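Pseudouridine synthase (Pyrococcus abyssi, PDB 2AUS) probably isomerises uridine to pseudouridine in RNA as the Cbf5 member of the TruB family, working in complex with partner proteins. Local coordinates at residues V111-L116 against H196-R201. Sequence-based numbering, arbitrary orientation.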
ATOM      1  N   VAL A 111      18.613 -14.160   0.584  1.00 42.23           N
ATOM      2  CA  VAL A 111      19.068 -13.920  -0.769  1.00 41.63           C
ATOM      3  C   VAL A 111      19.091 -12.404  -0.766  1.00 39.96           C
ATOM      4  O   VAL A 111      18.099 -11.763  -0.419  1.00 39.26           O
ATOM      5  CB  VAL A 111      18.098 -14.454  -1.828  1.00 43.06           C
ATOM      6  CG1 VAL A 111      18.485 -13.911  -3.204  1.00 44.83           C
ATOM      7  CG2 VAL A 111      18.178 -15.968  -1.856  1.00 44.32           C
ATOM      8  N   ALA A 112      20.226 -11.826  -1.129  1.00 40.52           N
ATOM      9  CA  ALA A 112      20.346 -10.382  -1.095  1.00 40.50           C
ATOM     10  C   ALA A 112      20.983  -9.779  -2.319  1.00 40.02           C
ATOM     11  O   ALA A 112      21.842 -10.378  -2.963  1.00 40.71           O
ATOM     12  CB  ALA A 112      21.132  -9.963   0.144  1.00 38.44           C
ATOM     13  N   LEU A 113      20.543  -8.568  -2.624  1.00 40.71           N
ATOM     14  CA  LEU A 113      21.066  -7.824  -3.748  1.00 42.02           C
ATOM     15  C   LEU A 113      21.919  -6.687  -3.182  1.00 41.05           C
ATOM     16  O   LEU A 113      21.414  -5.776  -2.533  1.00 39.36           O
ATOM     17  CB  LEU A 113      19.923  -7.254  -4.585  1.00 40.51           C
ATOM     18  CG  LEU A 113      20.373  -6.328  -5.717  1.00 43.24           C
ATOM     19  CD1 LEU A 113      21.383  -7.047  -6.595  1.00 43.22           C
ATOM     20  CD2 LEU A 113      19.160  -5.893  -6.536  1.00 43.45           C
ATOM     21  N   MET A 114      23.217  -6.753  -3.436  1.00 40.93           N
ATOM     22  CA  MET A 114      24.136  -5.738  -2.949  1.00 41.45           C
ATOM     23  C   MET A 114      24.535  -4.810  -4.089  1.00 41.30           C
ATOM     24  O   MET A 114      24.873  -5.263  -5.182  1.00 40.66           O
ATOM     25  CB  MET A 114      25.384  -6.406  -2.365  1.00 41.36           C
ATOM     26  CG  MET A 114      26.560  -5.457  -2.124  1.00 44.41           C
ATOM     27  SD  MET A 114      27.948  -6.282  -1.321  1.00 45.84           S
ATOM     28  CE  MET A 114      28.677  -7.192  -2.706  1.00 46.22           C
ATOM     29  N   HIS A 115      24.484  -3.511  -3.834  1.00 41.37           N
ATOM     30  CA  HIS A 115      24.864  -2.542  -4.844  1.00 43.97           C
ATOM     31  C   HIS A 115      26.163  -1.848  -4.434  1.00 44.67           C
ATOM     32  O   HIS A 115      26.200  -1.143  -3.427  1.00 43.98           O
ATOM     33  CB  HIS A 115      23.765  -1.497  -5.028  1.00 43.97           C
ATOM     34  CG  HIS A 115      24.059  -0.516  -6.115  1.00 49.15           C
ATOM     35  ND1 HIS A 115      24.154  -0.885  -7.441  1.00 49.95           N
ATOM     36  CD2 HIS A 115      24.338   0.809  -6.070  1.00 50.17           C
ATOM     37  CE1 HIS A 115      24.482   0.170  -8.164  1.00 50.96           C
ATOM     38  NE2 HIS A 115      24.601   1.210  -7.357  1.00 51.96           N
ATOM     39  N   LEU A 116      27.223  -2.056  -5.209  1.00 46.31           N
ATOM     40  CA  LEU A 116      28.513  -1.434  -4.918  1.00 48.40           C
ATOM     41  C   LEU A 116      28.499   0.018  -5.376  1.00 50.54           C
ATOM     42  O   LEU A 116      27.929   0.340  -6.419  1.00 49.37           O
ATOM     43  CB  LEU A 116      29.635  -2.194  -5.620  1.00 45.70           C
ATOM     44  CG  LEU A 116      29.773  -3.634  -5.132  1.00 47.47           C
ATOM     45  CD1 LEU A 116      30.872  -4.337  -5.902  1.00 47.37           C
ATOM     46  CD2 LEU A 116      30.062  -3.635  -3.632  1.00 47.66           C
ATOM     47  N   HIS A 196      25.696  -0.991  -0.626  1.00 49.61           N
ATOM     48  CA  HIS A 196      24.367  -0.766  -0.077  1.00 49.22           C
ATOM     49  C   HIS A 196      23.513  -2.002  -0.336  1.00 47.45           C
ATOM     50  O   HIS A 196      23.606  -2.609  -1.404  1.00 46.88           O
ATOM     51  CB  HIS A 196      23.731   0.444  -0.771  1.00 52.26           C
ATOM     52  CG  HIS A 196      22.322   0.720  -0.348  1.00 57.28           C
ATOM     53  ND1 HIS A 196      22.001   1.211   0.900  1.00 59.90           N
ATOM     54  CD2 HIS A 196      21.150   0.592  -1.015  1.00 58.00           C
ATOM     55  CE1 HIS A 196      20.692   1.375   0.984  1.00 59.84           C
ATOM     56  NE2 HIS A 196      20.153   1.006  -0.165  1.00 60.93           N
ATOM     57  N   MET A 197      22.694  -2.382   0.642  1.00 44.04           N
ATOM     58  CA  MET A 197      21.800  -3.526   0.479  1.00 42.78           C
ATOM     59  C   MET A 197      20.517  -3.030  -0.210  1.00 41.52           C
ATOM     60  O   MET A 197      19.663  -2.412   0.427  1.00 40.09           O
ATOM     61  CB  MET A 197      21.461  -4.141   1.841  1.00 41.08           C
ATOM     62  CG  MET A 197      20.617  -5.398   1.749  1.00 39.12           C
ATOM     63  SD  MET A 197      20.362  -6.170   3.364  1.00 42.76           S
ATOM     64  CE  MET A 197      19.094  -5.065   4.043  1.00 38.58           C
ATOM     65  N   ALA A 198      20.397  -3.299  -1.509  1.00 39.67           N
ATOM     66  CA  ALA A 198      19.242  -2.850  -2.288  1.00 40.49           C
ATOM     67  C   ALA A 198      17.973  -3.647  -2.046  1.00 41.36           C
ATOM     68  O   ALA A 198      16.871  -3.116  -2.144  1.00 42.18           O
ATOM     69  CB  ALA A 198      19.573  -2.869  -3.771  1.00 38.59           C
ATOM     70  N   GLU A 199      18.119  -4.928  -1.738  1.00 43.38           N
ATOM     71  CA  GLU A 199      16.950  -5.763  -1.511  1.00 43.18           C
ATOM     72  C   GLU A 199      17.343  -6.982  -0.700  1.00 40.51           C
ATOM     73  O   GLU A 199      18.454  -7.492  -0.830  1.00 39.40           O
ATOM     74  CB  GLU A 199      16.361  -6.194  -2.857  1.00 45.14           C
ATOM     75  CG  GLU A 199      14.920  -6.659  -2.778  1.00 53.10           C
ATOM     76  CD  GLU A 199      14.393  -7.132  -4.117  1.00 58.56           C
ATOM     77  OE1 GLU A 199      14.665  -6.458  -5.136  1.00 60.07           O
ATOM     78  OE2 GLU A 199      13.701  -8.174  -4.150  1.00 62.29           O
ATOM     79  N   LEU A 200      16.415  -7.457   0.121  1.00 40.91           N
ATOM     80  CA  LEU A 200      16.670  -8.607   0.974  1.00 40.56           C
ATOM     81  C   LEU A 200      15.442  -9.511   1.051  1.00 39.46           C
ATOM     82  O   LEU A 200      14.325  -9.032   1.194  1.00 40.16           O
ATOM     83  CB  LEU A 200      17.020  -8.126   2.383  1.00 39.27           C
ATOM     84  CG  LEU A 200      17.945  -8.965   3.271  1.00 42.30           C
ATOM     85  CD1 LEU A 200      17.389  -8.968   4.678  1.00 40.53           C
ATOM     86  CD2 LEU A 200      18.090 -10.380   2.734  1.00 43.80           C
ATOM     87  N   ARG A 201      15.662 -10.818   0.969  1.00 39.59           N
ATOM     88  CA  ARG A 201      14.577 -11.787   1.057  1.00 40.01           C
ATOM     89  C   ARG A 201      15.047 -12.971   1.895  1.00 39.72           C
ATOM     90  O   ARG A 201      16.081 -13.572   1.605  1.00 38.80           O
ATOM     91  CB  ARG A 201      14.179 -12.281  -0.338  1.00 40.28           C
ATOM     92  CG  ARG A 201      13.089 -13.357  -0.324  1.00 39.76           C
ATOM     93  CD  ARG A 201      12.724 -13.810  -1.732  1.00 40.66           C
ATOM     94  NE  ARG A 201      11.853 -14.986  -1.725  1.00 39.35           N
ATOM     95  CZ  ARG A 201      10.578 -14.976  -1.344  1.00 40.82           C
ATOM     96  NH1 ARG A 201      10.017 -13.848  -0.938  1.00 37.23           N
ATOM     97  NH2 ARG A 201       9.861 -16.100  -1.361  1.00 38.07           N
TER
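Leu113 meets two residues, Ala198 and Glu199, where antiparallel strands 111-116 and 196-201 pair. Its carbonyl O takes Ala198 N at 2.9 Å and, more weakly, Glu199 N at 3.5 Å, while its own N gives a nearly straight bond to Glu199 O (3.0 Å, 174° at the hydrogen). The extra residue brings the Ala198 methyl in against Leu113, its CB 3.7 Å from Leu113 O and 4.0 Å from Leu113 CG. Leu200 fills the tighter, buried end: its CD2 lies 3.4 Å from Val111 O and also meets the Ala112 methyl. Paired bonds between Val111 and Arg201 close this end, and the extended arginine runs away from the strand pair to salt bridges with Asp52 and Glu210. Met114 and Met197, on the same face as Ala112 and Leu200, pack against Ile184 of helix 180-191. The histidine end is more open to solvent and held by backbone: His115 N to His196 O is firm at 2.7 Å, but the rings do not meet. With CG anti to the backbone N (chi1 -176°), His115 ND1 hydrogen-bonds Asp167 OD1. Glu199 OE1 accepts backbone bonds from the chain of another protein. Ala198 and Glu199 both facing Leu113 make a classic beta bulge in an antiparallel part of the pseudouridine synthase fold's sheet.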